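Local coordinates for protein arginyl-tRNA synthetase, putative (Plasmodium falciparum, PDB 5JLD) that probably catalyses the ATP-dependent attachment of L-arginine to its cognate tRNA, as a class I aminoacyl-tRNA synthetase of the malaria parasite, at residues Tyr63-Ala66 with Gln67-Ser70; Glu146-Val149 with Gly150-Arg153. All blocks are in the same frame, centred on the assembly; numbering follows the deposited sequence.

How the interactions relate
Both contacts are local and of the same kind: in each, a short loop turns into the first turn of a helix, and the residue at the N-cap sets its side chain beside the backbone N-H groups there, Asn-65 in interaction 1 and His-148 in interaction 2. Residues 63-70 lie in the N-terminal domain of arginyl-tRNA synthetases, with their centre about 41 Å from the centre of the chain, whereas residues 146-153 lie in the catalytic domain, about 17 Å from it. The two centres are about 55 Å apart and the nearest atoms about 39 Å. Interaction 2 holds the signature that in this class lies at the ATP site; interaction 1 is remote from it.

Interaction 1: Tyr63-Ala66 with Gln67-Ser70; sequences YENA and QKIS
Asn-65 and Lys-68 meet through a capping hydrogen bond: Lys-68 N donates to Asn-65 OD1 over 3.0 Å, with 146° at the hydrogen and the donor tilted from the carbonyl plane. Asparagine suits the N-cap because its short side chain can fold back over the first turn; CG lies between the backbone N and the carbonyl carbon (chi1 56°), which turns OD1 toward the helix. The first helical i to i+4 bond follows, from Ser-70 N to Ala-66 O at 3.0 Å, and Ser-70 OG donates to the carbonyl three residues back, Gln-67 O, at 2.8 Å. Gln-67 directs its amide away from the loop, NE2 bonding to Ser-87 OG.

The charged contact runs outside the cap. Lys-68, bent in mid-chain, passes across the Asn-65 amide and brings NZ to 3.2 Å from Glu-64 OE2, a salt bridge.

Apolar contact centres on Tyr-63. Ile-69 CG1 sits over one face of its ring, 3.8 Å from the centroid and 20° off the normal, a CH-pi contact, while Lys-68 CB approaches obliquely. Ile-69 also packs on Ala-50 and Tyr-54 of helix 49-57.

This is an asparagine N-cap opening helix 66-75 of the N-terminal domain: OD1 satisfies a first-turn N-H, while Ile-69 on Tyr-63 joins the preceding loop to the helix's buried side.

Interaction 2: Glu146-Val149 with Gly150-Arg153; sequences EMHV and GHLR
The HIGH-type signature of class I aminoacyl-tRNA synthetases, here His-148, Val-149, Gly-150 and His-151, opens helix 149-167, and its two histidines stack face to face. Their centroids are 3.8 Å apart and the planes only 10° from parallel. A nearly straight hydrogen bond (163°) from His-148 N to His-151 ND1, 3.1 Å long, restrains the second ring, though the donor is tilted out of that ring's plane.

The first ring is put in place by its chi1 of 56°, which folds it over the helix start; Gly-150 N lies at its edge, in its plane, 3.0 Å from His-148 ND1. Glycine, having no side chain, lets the imidazole lie close, His-148 CE1 3.7 Å from Gly-150 CA. Two backbone bonds open the helix, Leu-152 N to His-148 O at 3.1 Å and Arg-153 N to Val-149 O at 2.9 Å.

Met-147 lays CE against His-151 CB, 3.7 Å away, and packs on helix 242-265. The extended Arg-153 reaches Asp-452 in a salt bridge and Ser-459 O in a hydrogen bond.

Following strand 133-137, this is the signature of the class I Rossmann-type catalytic domain, which, as in other class I synthetases, probably helps bind ATP.

Interaction 1: Tyr63-Ala66 with Gln67-Ser70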
ATOM      1  N   TYR A  63      -3.826  33.748 -30.783  1.00 88.79           N
ATOM      2  CA  TYR A  63      -2.875  32.689 -31.130  1.00 78.49           C
ATOM      3  C   TYR A  63      -3.437  31.822 -32.254  1.00 74.61           C
ATOM      4  O   TYR A  63      -4.624  31.498 -32.255  1.00 74.53           O
ATOM      5  CB  TYR A  63      -2.549  31.826 -29.905  1.00 79.25           C
ATOM      6  CG  TYR A  63      -1.546  32.460 -28.966  1.00 71.59           C
ATOM      7  CD1 TYR A  63      -0.219  32.611 -29.340  1.00 73.95           C
ATOM      8  CD2 TYR A  63      -1.929  32.919 -27.715  1.00 66.45           C
ATOM      9  CE1 TYR A  63       0.704  33.199 -28.492  1.00 73.19           C
ATOM     10  CE2 TYR A  63      -1.013  33.507 -26.854  1.00 65.09           C
ATOM     11  CZ  TYR A  63       0.304  33.648 -27.252  1.00 71.16           C
ATOM     12  OH  TYR A  63       1.228  34.234 -26.416  1.00 70.17           O
ATOM     13  N   GLU A  64      -2.590  31.451 -33.212  1.00 75.95           N
ATOM     14  CA  GLU A  64      -3.039  30.684 -34.379  1.00 76.73           C
ATOM     15  C   GLU A  64      -3.325  29.213 -34.056  1.00 70.94           C
ATOM     16  O   GLU A  64      -4.125  28.563 -34.737  1.00 71.05           O
ATOM     17  CB  GLU A  64      -2.001  30.765 -35.501  1.00 78.13           C
ATOM     18  CG  GLU A  64      -1.901  32.111 -36.190  1.00 93.27           C
ATOM     19  CD  GLU A  64      -0.769  32.141 -37.206  1.00106.87           C
ATOM     20  OE1 GLU A  64      -0.770  33.027 -38.087  1.00108.15           O
ATOM     21  OE2 GLU A  64       0.126  31.274 -37.117  1.00112.72           O
ATOM     22  N   ASN A  65      -2.662  28.702 -33.022  1.00 64.19           N
ATOM     23  CA  ASN A  65      -2.745  27.291 -32.653  1.00 57.31           C
ATOM     24  C   ASN A  65      -2.139  27.050 -31.268  1.00 61.08           C
ATOM     25  O   ASN A  65      -1.546  27.955 -30.677  1.00 62.82           O
ATOM     26  CB  ASN A  65      -2.030  26.431 -33.690  1.00 59.38           C
ATOM     27  CG  ASN A  65      -0.589  26.847 -33.889  1.00 55.60           C
ATOM     28  OD1 ASN A  65       0.264  26.581 -33.035  1.00 52.78           O
ATOM     29  ND2 ASN A  65      -0.306  27.505 -35.006  1.00 55.04           N
ATOM     30  N   ALA A  66      -2.279  25.832 -30.754  1.00 56.34           N
ATOM     31  CA  ALA A  66      -1.778  25.512 -29.423  1.00 53.44           C
ATOM     32  C   ALA A  66      -0.234  25.499 -29.376  1.00 50.32           C
ATOM     33  O   ALA A  66       0.381  25.874 -28.357  1.00 49.93           O
ATOM     34  CB  ALA A  66      -2.359  24.157 -28.948  1.00 48.27           C
ATOM     35  N   GLN A  67       0.388  25.093 -30.481  1.00 45.55           N
ATOM     36  CA  GLN A  67       1.845  24.977 -30.519  1.00 47.87           C
ATOM     37  C   GLN A  67       2.524  26.320 -30.248  1.00 43.23           C
ATOM     38  O   GLN A  67       3.559  26.367 -29.598  1.00 44.39           O
ATOM     39  CB  GLN A  67       2.336  24.397 -31.859  1.00 43.62           C
ATOM     40  CG  GLN A  67       3.840  24.070 -31.818  1.00 48.60           C
ATOM     41  CD  GLN A  67       4.312  23.139 -32.918  1.00 47.45           C
ATOM     42  OE1 GLN A  67       3.713  23.057 -33.989  1.00 46.79           O
ATOM     43  NE2 GLN A  67       5.384  22.402 -32.636  1.00 42.76           N
ATOM     44  N   LYS A  68       1.946  27.412 -30.729  1.00 44.34           N
ATOM     45  CA  LYS A  68       2.538  28.712 -30.438  1.00 51.65           C
ATOM     46  C   LYS A  68       2.514  29.050 -28.949  1.00 47.55           C
ATOM     47  O   LYS A  68       3.478  29.598 -28.406  1.00 50.89           O
ATOM     48  CB  LYS A  68       1.851  29.804 -31.240  1.00 58.38           C
ATOM     49  CG  LYS A  68       1.816  29.509 -32.727  1.00 64.20           C
ATOM     50  CD  LYS A  68       1.965  30.791 -33.489  1.00 71.09           C
ATOM     51  CE  LYS A  68       0.807  31.723 -33.199  1.00 74.42           C
ATOM     52  NZ  LYS A  68       0.625  32.686 -34.304  1.00 85.19           N
ATOM     53  N   ILE A  69       1.431  28.683 -28.283  1.00 46.32           N
ATOM     54  CA  ILE A  69       1.353  28.859 -26.841  1.00 42.55           C
ATOM     55  C   ILE A  69       2.440  28.023 -26.174  1.00 44.00           C
ATOM     56  O   ILE A  69       3.176  28.514 -25.302  1.00 45.56           O
ATOM     57  CB  ILE A  69      -0.044  28.485 -26.316  1.00 45.92           C
ATOM     58  CG1 ILE A  69      -1.081  29.458 -26.904  1.00 53.48           C
ATOM     59  CG2 ILE A  69      -0.087  28.449 -24.772  1.00 41.30           C
ATOM     60  CD1 ILE A  69      -2.468  29.366 -26.245  1.00 56.47           C
ATOM     61  N   SER A  70       2.592  26.777 -26.612  1.00 45.17           N
ATOM     62  CA  SER A  70       3.601  25.942 -25.968  1.00 47.75           C
ATOM     63  C   SER A  70       4.999  26.525 -26.189  1.00 42.97           C
ATOM     64  O   SER A  70       5.849  26.443 -25.308  1.00 44.53           O
ATOM     65  CB  SER A  70       3.524  24.499 -26.468  1.00 46.53           C
ATOM     66  OG  SER A  70       4.075  24.361 -27.745  1.00 50.57           O
TER

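Interaction 2: Glu146-Val149 with Gly150-Arg153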
ATOM      1  N   GLU A 146     -13.631 -18.752   9.722  1.00 72.08           N
ATOM      2  CA  GLU A 146     -12.405 -18.956   8.976  1.00 72.83           C
ATOM      3  C   GLU A 146     -12.015 -17.636   8.323  1.00 61.96           C
ATOM      4  O   GLU A 146     -12.866 -16.878   7.838  1.00 64.20           O
ATOM      5  CB  GLU A 146     -12.538 -20.069   7.941  1.00 76.48           C
ATOM      6  CG  GLU A 146     -12.154 -21.435   8.478  1.00 83.12           C
ATOM      7  CD  GLU A 146     -10.872 -21.454   9.260  1.00 84.34           C
ATOM      8  OE1 GLU A 146      -9.928 -20.673   8.938  1.00 78.57           O
ATOM      9  OE2 GLU A 146     -10.811 -22.201  10.284  1.00 88.67           O
ATOM     10  N   MET A 147     -10.721 -17.356   8.357  1.00 62.38           N
ATOM     11  CA  MET A 147     -10.150 -16.307   7.533  1.00 66.13           C
ATOM     12  C   MET A 147     -10.265 -16.774   6.099  1.00 61.61           C
ATOM     13  O   MET A 147      -9.964 -17.926   5.807  1.00 56.20           O
ATOM     14  CB  MET A 147      -8.690 -16.036   7.897  1.00 72.62           C
ATOM     15  CG  MET A 147      -8.477 -15.350   9.230  1.00 77.60           C
ATOM     16  SD  MET A 147      -6.795 -14.710   9.404  1.00 86.28           S
ATOM     17  CE  MET A 147      -6.745 -13.513   8.065  1.00 68.37           C
ATOM     18  N   HIS A 148     -10.708 -15.888   5.209  1.00 65.29           N
ATOM     19  CA  HIS A 148     -10.786 -16.222   3.787  1.00 58.58           C
ATOM     20  C   HIS A 148      -9.873 -15.341   2.945  1.00 59.38           C
ATOM     21  O   HIS A 148      -9.251 -14.402   3.449  1.00 60.78           O
ATOM     22  CB  HIS A 148     -12.227 -16.126   3.277  1.00 50.90           C
ATOM     23  CG  HIS A 148     -12.876 -14.797   3.513  1.00 55.47           C
ATOM     24  ND1 HIS A 148     -12.350 -13.612   3.040  1.00 55.95           N
ATOM     25  CD2 HIS A 148     -14.008 -14.466   4.182  1.00 60.35           C
ATOM     26  CE1 HIS A 148     -13.135 -12.611   3.400  1.00 58.07           C
ATOM     27  NE2 HIS A 148     -14.147 -13.101   4.095  1.00 64.09           N
ATOM     28  N   VAL A 149      -9.814 -15.652   1.654  1.00 52.72           N
ATOM     29  CA  VAL A 149      -8.890 -15.006   0.731  1.00 61.47           C
ATOM     30  C   VAL A 149      -9.053 -13.477   0.682  1.00 58.55           C
ATOM     31  O   VAL A 149      -8.076 -12.753   0.468  1.00 59.31           O
ATOM     32  CB  VAL A 149      -9.036 -15.615  -0.688  1.00 77.56           C
ATOM     33  CG1 VAL A 149     -10.378 -15.257  -1.309  1.00 74.78           C
ATOM     34  CG2 VAL A 149      -7.896 -15.173  -1.569  1.00 86.52           C
ATOM     35  N   GLY A 150     -10.266 -12.982   0.919  1.00 51.03           N
ATOM     36  CA  GLY A 150     -10.473 -11.546   1.047  1.00 49.41           C
ATOM     37  C   GLY A 150      -9.698 -10.953   2.217  1.00 48.36           C
ATOM     38  O   GLY A 150      -9.063  -9.906   2.085  1.00 54.23           O
ATOM     39  N   HIS A 151      -9.750 -11.629   3.367  1.00 46.50           N
ATOM     40  CA  HIS A 151      -8.965 -11.227   4.533  1.00 50.83           C
ATOM     41  C   HIS A 151      -7.480 -11.213   4.189  1.00 51.13           C
ATOM     42  O   HIS A 151      -6.741 -10.330   4.620  1.00 56.11           O
ATOM     43  CB  HIS A 151      -9.205 -12.174   5.720  1.00 52.37           C
ATOM     44  CG  HIS A 151     -10.592 -12.116   6.277  1.00 64.82           C
ATOM     45  ND1 HIS A 151     -11.287 -13.244   6.657  1.00 70.73           N
ATOM     46  CD2 HIS A 151     -11.404 -11.064   6.541  1.00 63.32           C
ATOM     47  CE1 HIS A 151     -12.472 -12.892   7.125  1.00 67.05           C
ATOM     48  NE2 HIS A 151     -12.571 -11.578   7.061  1.00 67.13           N
ATOM     49  N   LEU A 152      -7.053 -12.213   3.427  1.00 45.54           N
ATOM     50  CA  LEU A 152      -5.658 -12.318   3.008  1.00 46.81           C
ATOM     51  C   LEU A 152      -5.255 -11.105   2.181  1.00 50.52           C
ATOM     52  O   LEU A 152      -4.245 -10.453   2.456  1.00 49.92           O
ATOM     53  CB  LEU A 152      -5.431 -13.592   2.200  1.00 47.06           C
ATOM     54  CG  LEU A 152      -4.014 -13.788   1.659  1.00 49.74           C
ATOM     55  CD1 LEU A 152      -3.009 -13.922   2.791  1.00 52.88           C
ATOM     56  CD2 LEU A 152      -3.954 -14.982   0.742  1.00 50.29           C
ATOM     57  N   ARG A 153      -6.053 -10.812   1.163  1.00 49.89           N
ATOM     58  CA  ARG A 153      -5.804  -9.654   0.311  1.00 48.93           C
ATOM     59  C   ARG A 153      -5.733  -8.363   1.128  1.00 46.64           C
ATOM     60  O   ARG A 153      -4.823  -7.554   0.947  1.00 47.11           O
ATOM     61  CB  ARG A 153      -6.887  -9.532  -0.754  1.00 53.23           C
ATOM     62  CG  ARG A 153      -6.617  -8.400  -1.743  1.00 58.61           C
ATOM     63  CD  ARG A 153      -7.383  -8.599  -3.050  1.00 55.89           C
ATOM     64  NE  ARG A 153      -6.740  -7.895  -4.152  1.00 55.97           N
ATOM     65  CZ  ARG A 153      -7.274  -7.746  -5.359  1.00 55.41           C
ATOM     66  NH1 ARG A 153      -8.477  -8.243  -5.615  1.00 47.34           N
ATOM     67  NH2 ARG A 153      -6.601  -7.092  -6.307  1.00 57.28           N
TER